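Local coordinates for uncharacterized protein (Xanthomonas campestris pv. campestris, PDB 3HIU) that is of unknown function but belongs to the ferritin-like clan, folding as a four-helix bundle that holds a sodium ion in this crystal, at residues Glu18-Ala29 against Ile42-Ser53; Ser3-Leu11 against Ala117-Val126. One frame throughout, in Å; residues are numbered along the deposited sequence.

Contact 1. Residues Glu18-Ala29 against Ile42-Ser53; sequences EKEAETMMAAMA and IEQHVEETQQQS. With NA (sodium ion), chain J; EDO (1,2-ethanediol), chain N.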
loop_
_atom_site.group_PDB
_atom_site.type_symbol
_atom_site.label_atom_id
_atom_site.label_comp_id
_atom_site.label_asym_id
_atom_site.label_seq_id
_atom_site.Cartn_x
_atom_site.Cartn_y
_atom_site.Cartn_z
ATOM N N GLU B 18 -4.528 3.526 -12.474
ATOM C CA GLU B 18 -3.860 4.788 -12.781
ATOM C C GLU B 18 -4.836 5.940 -12.847
ATOM O O GLU B 18 -4.465 7.090 -12.620
ATOM C CB GLU B 18 -3.113 4.697 -14.114
ATOM C CG GLU B 18 -1.965 3.716 -14.115
ATOM C CD GLU B 18 -0.898 4.086 -13.119
ATOM O OE1 GLU B 18 -0.926 5.224 -12.600
ATOM O OE2 GLU B 18 -0.022 3.238 -12.855
ATOM N N LYS B 19 -6.068 5.678 -13.163
ATOM C CA LYS B 19 -7.093 6.717 -13.203
ATOM C C LYS B 19 -7.533 7.069 -11.777
ATOM O O LYS B 19 -7.808 8.231 -11.471
ATOM C CB LYS B 19 -8.290 6.268 -14.049
ATOM C CG LYS B 19 -7.938 5.876 -15.492
ATOM C CD LYS B 19 -7.668 7.101 -16.353
ATOM C CE LYS B 19 -6.719 6.793 -17.500
ATOM N NZ LYS B 19 -6.262 8.043 -18.182
ATOM N N GLU B 20 -7.583 6.058 -10.910
ATOM C CA GLU B 20 -7.879 6.254 -9.493
ATOM C C GLU B 20 -6.712 6.952 -8.801
ATOM O O GLU B 20 -6.901 7.798 -7.921
ATOM C CB GLU B 20 -8.161 4.910 -8.817
ATOM C CG GLU B 20 -8.174 4.967 -7.295
ATOM C CD GLU B 20 -8.144 3.590 -6.648
ATOM O OE1 GLU B 20 -7.717 2.616 -7.313
ATOM O OE2 GLU B 20 -8.545 3.487 -5.466
ATOM N N ALA B 21 -5.499 6.586 -9.197
ATOM C CA ALA B 21 -4.316 7.239 -8.668
ATOM C C ALA B 21 -4.348 8.709 -9.069
ATOM O O ALA B 21 -4.162 9.594 -8.229
ATOM C CB ALA B 21 -3.037 6.558 -9.184
ATOM N N GLU B 22 -4.609 8.964 -10.353
ATOM C CA GLU B 22 -4.598 10.328 -10.887
ATOM C C GLU B 22 -5.608 11.248 -10.203
ATOM O O GLU B 22 -5.341 12.438 -10.000
ATOM C CB GLU B 22 -4.821 10.328 -12.400
ATOM C CG GLU B 22 -5.157 11.701 -12.956
ATOM C CD GLU B 22 -5.548 11.658 -14.420
ATOM O OE1 GLU B 22 -5.026 10.785 -15.152
ATOM O OE2 GLU B 22 -6.378 12.499 -14.836
ATOM N N THR B 23 -6.761 10.698 -9.837
ATOM C CA THR B 23 -7.762 11.480 -9.121
ATOM C C THR B 23 -7.456 11.613 -7.623
ATOM O O THR B 23 -7.729 12.655 -7.021
ATOM C CB THR B 23 -9.174 10.921 -9.335
ATOM O OG1 THR B 23 -9.585 11.192 -10.681
ATOM C CG2 THR B 23 -10.160 11.572 -8.367
HETATM N N MSE B 24 -6.882 10.564 -7.033
HETATM C CA MSE B 24 -6.498 10.576 -5.621
HETATM C C MSE B 24 -5.345 11.550 -5.359
HETATM O O MSE B 24 -5.249 12.149 -4.287
HETATM C CB MSE B 24 -6.115 9.169 -5.156
HETATM C CG MSE B 24 -5.926 9.030 -3.641
HETATM SE SE MSE B 24 -5.244 7.269 -3.134
HETATM C CE MSE B 24 -6.203 6.215 -4.489
HETATM N N MSE B 25 -4.472 11.702 -6.346
HETATM C CA MSE B 25 -3.376 12.648 -6.251
HETATM C C MSE B 25 -3.842 14.056 -6.567
HETATM O O MSE B 25 -3.533 14.995 -5.832
HETATM C CB MSE B 25 -2.270 12.262 -7.212
HETATM C CG MSE B 25 -1.752 10.865 -6.987
HETATM SE SE MSE B 25 -0.062 10.640 -7.882
HETATM C CE MSE B 25 -0.690 10.840 -9.699
ATOM N N ALA B 26 -4.567 14.198 -7.675
ATOM C CA ALA B 26 -5.121 15.486 -8.083
ATOM C C ALA B 26 -6.041 16.055 -7.003
ATOM O O ALA B 26 -6.489 17.199 -7.093
ATOM C CB ALA B 26 -5.868 15.354 -9.403
ATOM N N ALA B 27 -6.313 15.248 -5.981
ATOM C CA ALA B 27 -7.143 15.679 -4.862
ATOM C C ALA B 27 -6.363 15.798 -3.553
ATOM O O ALA B 27 -6.797 16.496 -2.639
ATOM C CB ALA B 27 -8.333 14.750 -4.690
HETATM N N MSE B 28 -5.224 15.116 -3.449
HETATM C CA MSE B 28 -4.388 15.271 -2.263
HETATM C C MSE B 28 -3.603 16.565 -2.415
HETATM O O MSE B 28 -3.290 17.239 -1.432
HETATM C CB MSE B 28 -3.432 14.097 -2.086
HETATM C CG MSE B 28 -3.111 13.772 -0.632
HETATM SE SE MSE B 28 -4.468 12.689 0.305
HETATM C CE MSE B 28 -5.777 14.055 0.773
ATOM N N ALA B 29 -3.302 16.907 -3.664
ATOM C CA ALA B 29 -2.617 18.151 -3.989
ATOM C C ALA B 29 -3.432 19.367 -3.554
ATOM O O ALA B 29 -2.869 20.369 -3.109
ATOM C CB ALA B 29 -2.325 18.214 -5.477
ATOM N N ILE B 42 3.478 15.849 -5.728
ATOM C CA ILE B 42 2.262 15.200 -6.169
ATOM C C ILE B 42 1.799 15.744 -7.527
ATOM O O ILE B 42 1.379 14.978 -8.398
ATOM C CB ILE B 42 1.177 15.348 -5.112
ATOM C CG1 ILE B 42 1.660 14.737 -3.802
ATOM C CG2 ILE B 42 -0.098 14.681 -5.570
ATOM C CD1 ILE B 42 1.777 13.232 -3.862
ATOM N N GLU B 43 1.894 17.060 -7.708
ATOM C CA GLU B 43 1.517 17.705 -8.977
ATOM C C GLU B 43 2.271 17.094 -10.161
ATOM O O GLU B 43 1.681 16.762 -11.189
ATOM C CB GLU B 43 1.751 19.228 -8.915
ATOM C CG GLU B 43 0.607 20.021 -8.271
ATOM C CD GLU B 43 1.005 21.426 -7.772
ATOM O OE1 GLU B 43 2.077 21.962 -8.148
ATOM O OE2 GLU B 43 0.220 22.001 -6.988
ATOM N N GLN B 44 3.580 16.940 -9.991
ATOM C CA GLN B 44 4.439 16.316 -10.988
ATOM C C GLN B 44 4.035 14.876 -11.267
ATOM O O GLN B 44 4.199 14.388 -12.388
ATOM C CB GLN B 44 5.889 16.351 -10.514
ATOM C CG GLN B 44 6.862 15.574 -11.384
ATOM C CD GLN B 44 8.260 15.559 -10.793
ATOM O OE1 GLN B 44 8.527 16.225 -9.790
ATOM N NE2 GLN B 44 9.159 14.797 -11.408
ATOM N N HIS B 45 3.523 14.189 -10.249
ATOM C CA HIS B 45 3.118 12.796 -10.431
ATOM C C HIS B 45 1.711 12.655 -11.014
ATOM O O HIS B 45 1.384 11.623 -11.608
ATOM C CB HIS B 45 3.263 11.984 -9.138
ATOM C CG HIS B 45 3.341 10.501 -9.362
ATOM N ND1 HIS B 45 3.994 9.944 -10.440
ATOM C CD2 HIS B 45 2.868 9.462 -8.635
ATOM C CE1 HIS B 45 3.910 8.628 -10.375
ATOM N NE2 HIS B 45 3.229 8.308 -9.288
ATOM N N VAL B 46 0.886 13.687 -10.856
ATOM C CA VAL B 46 -0.412 13.698 -11.531
ATOM C C VAL B 46 -0.209 13.703 -13.045
ATOM O O VAL B 46 -0.983 13.094 -13.782
ATOM C CB VAL B 46 -1.307 14.881 -11.100
ATOM C CG1 VAL B 46 -2.477 15.046 -12.066
ATOM C CG2 VAL B 46 -1.825 14.657 -9.692
ATOM N N GLU B 47 0.850 14.370 -13.500
ATOM C CA GLU B 47 1.170 14.422 -14.926
ATOM C C GLU B 47 1.861 13.139 -15.405
ATOM O O GLU B 47 1.546 12.618 -16.468
ATOM C CB GLU B 47 2.023 15.653 -15.235
ATOM C CG GLU B 47 1.301 16.974 -15.013
ATOM C CD GLU B 47 0.410 17.350 -16.182
ATOM O OE1 GLU B 47 -0.507 18.187 -16.004
ATOM O OE2 GLU B 47 0.631 16.802 -17.285
ATOM N N GLU B 48 2.800 12.641 -14.609
ATOM C CA GLU B 48 3.428 11.350 -14.854
ATOM C C GLU B 48 2.387 10.224 -14.973
ATOM O O GLU B 48 2.484 9.395 -15.881
ATOM C CB GLU B 48 4.451 11.024 -13.749
ATOM C CG GLU B 48 5.845 11.620 -13.981
ATOM C CD GLU B 48 6.533 12.126 -12.706
ATOM O OE1 GLU B 48 7.404 13.022 -12.818
ATOM O OE2 GLU B 48 6.213 11.644 -11.596
ATOM N N THR B 49 1.405 10.193 -14.062
ATOM C CA THR B 49 0.343 9.176 -14.089
ATOM C C THR B 49 -0.443 9.222 -15.386
ATOM O O THR B 49 -0.625 8.205 -16.054
ATOM C CB THR B 49 -0.666 9.351 -12.937
ATOM O OG1 THR B 49 -0.110 8.811 -11.736
ATOM C CG2 THR B 49 -1.960 8.604 -13.242
ATOM N N GLN B 50 -0.927 10.406 -15.737
ATOM C CA GLN B 50 -1.633 10.576 -16.996
ATOM C C GLN B 50 -0.865 9.915 -18.145
ATOM O O GLN B 50 -1.459 9.285 -19.022
ATOM C CB GLN B 50 -1.865 12.060 -17.264
ATOM C CG GLN B 50 -2.711 12.713 -16.191
ATOM C CD GLN B 50 -2.590 14.220 -16.182
ATOM O OE1 GLN B 50 -1.870 14.801 -16.993
ATOM N NE2 GLN B 50 -3.295 14.863 -15.259
ATOM N N GLN B 51 0.459 10.041 -18.115
ATOM C CA GLN B 51 1.314 9.437 -19.131
ATOM C C GLN B 51 1.502 7.925 -18.954
ATOM O O GLN B 51 1.806 7.216 -19.912
ATOM C CB GLN B 51 2.664 10.145 -19.170
ATOM C CG GLN B 51 2.556 11.582 -19.614
ATOM C CD GLN B 51 3.831 12.083 -20.239
ATOM O OE1 GLN B 51 4.925 11.655 -19.867
ATOM N NE2 GLN B 51 3.703 12.996 -21.197
ATOM N N GLN B 52 1.321 7.435 -17.731
ATOM C CA GLN B 52 1.377 6.000 -17.472
ATOM C C GLN B 52 0.258 5.259 -18.184
ATOM O O GLN B 52 0.509 4.486 -19.104
ATOM C CB GLN B 52 1.323 5.716 -15.974
ATOM C CG GLN B 52 2.682 5.750 -15.347
ATOM C CD GLN B 52 2.630 5.804 -13.843
ATOM O OE1 GLN B 52 1.596 5.534 -13.230
ATOM N NE2 GLN B 52 3.752 6.162 -13.235
ATOM N N SER B 53 -0.977 5.504 -17.753
ATOM C CA SER B 53 -2.137 4.838 -18.327
ATOM C C SER B 53 -2.212 5.043 -19.845
ATOM O O SER B 53 -2.565 4.135 -20.578
ATOM C CB SER B 53 -3.416 5.319 -17.645
ATOM O OG SER B 53 -3.539 6.722 -17.743
HETATM NA NA NA J . 0.953 6.704 -10.744
HETATM C C1 EDO N . 0.969 24.763 -6.003
HETATM O O1 EDO N . 1.992 24.549 -6.985
HETATM C C2 EDO N . 1.022 26.181 -5.463
HETATM O O2 EDO N . 0.715 26.108 -4.076
HETATM O O HOH W 1 -4.428 8.313 -15.922
#
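M25, a selenomethionine, is the knob of this antiparallel helix pair: it sits in a hole made by I42, H45, V46 and T49, a local case of knobs-into-holes packing. Here the contact is tight. CB of M25 lies 3.5 Å from CG2 of V46, and the selenium comes obliquely to the H45 ring, 4.1 Å from its centroid. CG of M25 stands anti to its own carbonyl carbon (chi1 -57°) and the chain bends only at its last torsion, which turns the methyl toward the hydroxyl end of T49. That hydroxyl binds the sodium ion, with OG1 of T49 at 2.6 Å; OE1 of Q52 is another ligand, at 2.8 Å. On the partly exposed side, by K19 and E22, a water bridges instead, accepting from NZ of K19 at 2.9 Å, donating to OE1 of E22 and also bonding OG of S53. The axes of the short segments approach to 8.9 Å, with their N-to-C directions 159° apart. Around the pair, helix 124-159 supplies Q136, hydrogen-bonded to NE2 of Q52, and E137, hydrogen-bonded to NE2 of H45, while I133 packs on E18 and Q52 and M140 on I42 and H45; F103 of helix 94-120 closes over A21 and M24.

Contact 2. Residues Ser3-Leu11 against Ala117-Val126; sequences SRERLVKWL and AARSAGEQEV. With EDO (1,2-ethanediol), chain R.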
loop_
_atom_site.group_PDB
_atom_site.type_symbol
_atom_site.label_atom_id
_atom_site.label_comp_id
_atom_site.label_asym_id
_atom_site.label_seq_id
_atom_site.Cartn_x
_atom_site.Cartn_y
_atom_site.Cartn_z
ATOM N N SER B 3 -2.317 -16.279 -22.621
ATOM C CA SER B 3 -1.204 -15.408 -22.290
ATOM C C SER B 3 -1.549 -13.958 -22.613
ATOM O O SER B 3 -1.434 -13.089 -21.755
ATOM C CB SER B 3 0.056 -15.836 -23.042
ATOM O OG SER B 3 -0.144 -15.794 -24.441
ATOM N N ARG B 4 -1.977 -13.692 -23.843
ATOM C CA ARG B 4 -2.323 -12.327 -24.214
ATOM C C ARG B 4 -3.451 -11.802 -23.362
ATOM O O ARG B 4 -3.414 -10.661 -22.910
ATOM C CB ARG B 4 -2.747 -12.218 -25.674
ATOM C CG ARG B 4 -3.466 -10.908 -25.968
ATOM C CD ARG B 4 -3.631 -10.656 -27.456
ATOM N NE ARG B 4 -2.352 -10.500 -28.149
ATOM C CZ ARG B 4 -2.238 -10.125 -29.419
ATOM N NH1 ARG B 4 -3.325 -9.858 -30.125
ATOM N NH2 ARG B 4 -1.040 -10.010 -29.976
ATOM N N GLU B 5 -4.462 -12.632 -23.153
ATOM C CA GLU B 5 -5.664 -12.171 -22.470
ATOM C C GLU B 5 -5.543 -12.125 -20.941
ATOM O O GLU B 5 -6.410 -11.573 -20.272
ATOM C CB GLU B 5 -6.898 -12.958 -22.937
ATOM C CG GLU B 5 -7.842 -12.188 -23.890
ATOM C CD GLU B 5 -7.131 -11.448 -25.025
ATOM O OE1 GLU B 5 -7.537 -11.607 -26.195
ATOM O OE2 GLU B 5 -6.176 -10.692 -24.750
ATOM N N ARG B 6 -4.472 -12.686 -20.388
ATOM C CA ARG B 6 -4.161 -12.439 -18.982
ATOM C C ARG B 6 -3.388 -11.126 -18.851
ATOM O O ARG B 6 -3.628 -10.338 -17.943
ATOM C CB ARG B 6 -3.350 -13.582 -18.382
ATOM C CG ARG B 6 -2.679 -13.209 -17.066
ATOM C CD ARG B 6 -3.720 -12.849 -16.025
ATOM N NE ARG B 6 -4.603 -13.980 -15.779
ATOM C CZ ARG B 6 -5.800 -13.891 -15.212
ATOM N NH1 ARG B 6 -6.526 -14.988 -15.030
ATOM N NH2 ARG B 6 -6.273 -12.711 -14.835
ATOM N N LEU B 7 -2.452 -10.909 -19.768
ATOM C CA LEU B 7 -1.706 -9.661 -19.871
ATOM C C LEU B 7 -2.698 -8.507 -20.046
ATOM O O LEU B 7 -2.638 -7.504 -19.333
ATOM C CB LEU B 7 -0.771 -9.732 -21.086
ATOM C CG LEU B 7 0.559 -8.976 -21.126
ATOM C CD1 LEU B 7 0.951 -8.696 -22.562
ATOM C CD2 LEU B 7 0.484 -7.687 -20.344
ATOM N N VAL B 8 -3.612 -8.667 -21.001
ATOM C CA VAL B 8 -4.681 -7.701 -21.255
ATOM C C VAL B 8 -5.555 -7.489 -20.013
ATOM O O VAL B 8 -5.926 -6.356 -19.681
ATOM C CB VAL B 8 -5.570 -8.164 -22.424
ATOM C CG1 VAL B 8 -6.824 -7.321 -22.510
ATOM C CG2 VAL B 8 -4.789 -8.123 -23.739
ATOM N N LYS B 9 -5.876 -8.589 -19.333
ATOM C CA LYS B 9 -6.620 -8.550 -18.073
ATOM C C LYS B 9 -5.965 -7.652 -16.999
ATOM O O LYS B 9 -6.638 -6.806 -16.399
ATOM C CB LYS B 9 -6.798 -9.973 -17.545
ATOM C CG LYS B 9 -7.988 -10.154 -16.632
ATOM C CD LYS B 9 -7.619 -9.883 -15.191
ATOM C CE LYS B 9 -8.853 -9.803 -14.305
ATOM N NZ LYS B 9 -8.501 -9.176 -13.000
ATOM N N TRP B 10 -4.661 -7.843 -16.762
ATOM C CA TRP B 10 -3.913 -7.052 -15.777
ATOM C C TRP B 10 -3.582 -5.663 -16.290
ATOM O O TRP B 10 -3.505 -4.712 -15.513
ATOM C CB TRP B 10 -2.648 -7.786 -15.323
ATOM C CG TRP B 10 -2.985 -8.997 -14.535
ATOM C CD1 TRP B 10 -4.185 -9.281 -13.994
ATOM C CD2 TRP B 10 -2.113 -10.079 -14.178
ATOM N NE1 TRP B 10 -4.134 -10.478 -13.325
ATOM C CE2 TRP B 10 -2.868 -10.985 -13.418
ATOM C CE3 TRP B 10 -0.771 -10.366 -14.424
ATOM C CZ2 TRP B 10 -2.332 -12.164 -12.906
ATOM C CZ3 TRP B 10 -0.238 -11.539 -13.908
ATOM C CH2 TRP B 10 -1.016 -12.420 -13.162
ATOM N N LEU B 11 -3.407 -5.530 -17.597
ATOM C CA LEU B 11 -3.260 -4.205 -18.189
ATOM C C LEU B 11 -4.498 -3.324 -17.930
ATOM O O LEU B 11 -4.370 -2.136 -17.623
ATOM C CB LEU B 11 -2.971 -4.309 -19.689
ATOM C CG LEU B 11 -1.513 -4.509 -20.106
ATOM C CD1 LEU B 11 -1.403 -4.490 -21.628
ATOM C CD2 LEU B 11 -0.597 -3.453 -19.477
ATOM N N ALA B 117 3.627 -11.142 -16.567
ATOM C CA ALA B 117 2.581 -11.534 -17.514
ATOM C C ALA B 117 2.928 -11.092 -18.936
ATOM O O ALA B 117 2.418 -11.651 -19.913
ATOM C CB ALA B 117 1.218 -10.971 -17.098
ATOM N N ALA B 118 3.783 -10.078 -19.046
ATOM C CA ALA B 118 4.282 -9.638 -20.344
ATOM C C ALA B 118 5.424 -10.539 -20.826
ATOM O O ALA B 118 5.445 -10.974 -21.975
ATOM C CB ALA B 118 4.736 -8.185 -20.276
ATOM N N ARG B 119 6.381 -10.813 -19.948
ATOM C CA ARG B 119 7.482 -11.687 -20.317
ATOM C C ARG B 119 6.952 -13.039 -20.786
ATOM O O ARG B 119 7.238 -13.475 -21.913
ATOM C CB ARG B 119 8.488 -11.822 -19.169
ATOM C CG ARG B 119 9.424 -10.619 -19.091
ATOM C CD ARG B 119 10.408 -10.669 -17.935
ATOM N NE ARG B 119 11.178 -9.424 -17.869
ATOM C CZ ARG B 119 11.915 -9.043 -16.828
ATOM N NH1 ARG B 119 11.992 -9.807 -15.746
ATOM N NH2 ARG B 119 12.572 -7.889 -16.867
ATOM N N SER B 120 6.161 -13.682 -19.927
ATOM C CA SER B 120 5.530 -14.966 -20.243
ATOM C C SER B 120 4.782 -14.945 -21.586
ATOM O O SER B 120 4.740 -15.949 -22.300
ATOM C CB SER B 120 4.594 -15.399 -19.100
ATOM O OG SER B 120 3.557 -16.255 -19.556
ATOM N N ALA B 121 4.197 -13.796 -21.921
ATOM C CA ALA B 121 3.446 -13.632 -23.165
ATOM C C ALA B 121 4.369 -13.297 -24.337
ATOM O O ALA B 121 3.918 -13.185 -25.480
ATOM C CB ALA B 121 2.375 -12.559 -23.007
ATOM N N GLY B 122 5.657 -13.138 -24.043
ATOM C CA GLY B 122 6.635 -12.798 -25.056
ATOM C C GLY B 122 6.371 -11.443 -25.677
ATOM O O GLY B 122 6.748 -11.192 -26.821
ATOM N N GLU B 123 5.699 -10.576 -24.926
ATOM C CA GLU B 123 5.521 -9.188 -25.328
ATOM C C GLU B 123 6.582 -8.381 -24.609
ATOM O O GLU B 123 6.334 -7.816 -23.546
ATOM C CB GLU B 123 4.129 -8.672 -24.944
ATOM C CG GLU B 123 2.961 -9.290 -25.709
ATOM C CD GLU B 123 2.821 -8.767 -27.134
ATOM O OE1 GLU B 123 3.517 -7.794 -27.496
ATOM O OE2 GLU B 123 2.005 -9.333 -27.893
ATOM N N GLN B 124 7.779 -8.333 -25.172
ATOM C CA GLN B 124 8.880 -7.684 -24.477
ATOM C C GLN B 124 8.782 -6.153 -24.459
ATOM O O GLN B 124 9.308 -5.514 -23.557
ATOM C CB GLN B 124 10.224 -8.160 -25.029
ATOM C CG GLN B 124 10.513 -9.637 -24.765
ATOM C CD GLN B 124 10.773 -9.945 -23.294
ATOM O OE1 GLN B 124 11.082 -9.052 -22.504
ATOM N NE2 GLN B 124 10.653 -11.220 -22.926
ATOM N N GLU B 125 8.108 -5.568 -25.444
ATOM C CA GLU B 125 7.891 -4.120 -25.475
ATOM C C GLU B 125 6.921 -3.697 -24.379
ATOM O O GLU B 125 7.140 -2.689 -23.720
ATOM C CB GLU B 125 7.349 -3.658 -26.835
ATOM C CG GLU B 125 8.319 -3.797 -28.000
ATOM C CD GLU B 125 8.231 -5.149 -28.703
ATOM O OE1 GLU B 125 7.489 -6.041 -28.228
ATOM O OE2 GLU B 125 8.905 -5.318 -29.742
ATOM N N VAL B 126 5.840 -4.456 -24.205
ATOM C CA VAL B 126 4.900 -4.216 -23.115
ATOM C C VAL B 126 5.652 -4.275 -21.786
ATOM O O VAL B 126 5.474 -3.423 -20.928
ATOM C CB VAL B 126 3.740 -5.250 -23.114
ATOM C CG1 VAL B 126 2.789 -4.983 -21.961
ATOM C CG2 VAL B 126 2.988 -5.198 -24.423
HETATM C C1 EDO R . -7.945 -14.657 -18.066
HETATM O O1 EDO R . -8.280 -13.285 -18.296
HETATM C C2 EDO R . -9.070 -15.341 -17.291
HETATM O O2 EDO R . -8.669 -16.672 -16.932
#
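L7 packing against A117, A118, A121 and V126 makes this an apolar contact at one end of the four-helix bundle, where helix 2-28 begins beside the short turn joining helix 94-120 to helix 124-159. The turn is a Schellman motif: G122 leaves the helix with positive phi (63°), and the backbone bonds from N of E123 to O of A118 and from N of G122 to O of R119 close the last turn. E123 then stands at the N-cap position of the next helix.

L7 touches both sides of this reversal. CD1 alone meets both, lying 4.1 Å from CB of A121 and 3.8 Å from CG of E123, while CD2 goes to CG1 of V126, tip to tip at 3.9 Å. CG of L7 stands roughly anti to the backbone N (chi1 -150°), which brings it to 3.5 Å from O of A117. L11 extends the apolar row to V126, and L114 and L63 add to the packing around L7.

Charge enters at the margin, where R4 and E123 form a long salt bridge: OE2 of E123 comes to the edge of the R4 guanidinium, near its plane, though the carboxylate plane is turned 49° from it. R6 turns away from the turn toward E159 and D91 of the second subunit, its CD lying over one face of the W10 ring. W10 shares D91 of that subunit through NE1. On its benzo side, the same indole approaches CB of A117 obliquely, with CE3 only 3.4 Å from that methyl carbon.

How the contacts relate
From the N terminus, helix 2-28 serves both contacts in turn: residues 3-11 near its start enter contact 2, and residues 18-29, further along, enter contact 1. The chain then reverses, and helix 36-62 returns antiparallel, so contact 1 closes a short loop of 12 residues. Contact 2 closes a much longer one, of 105 residues, when helix 94-120 ends and helix 124-159 starts; contact 1 is nested inside it. Their centres lie about 24 Å apart and the two do not touch. One pairs the first two helices near the middle of the bundle, while the other ties the first helix to the last two at one end.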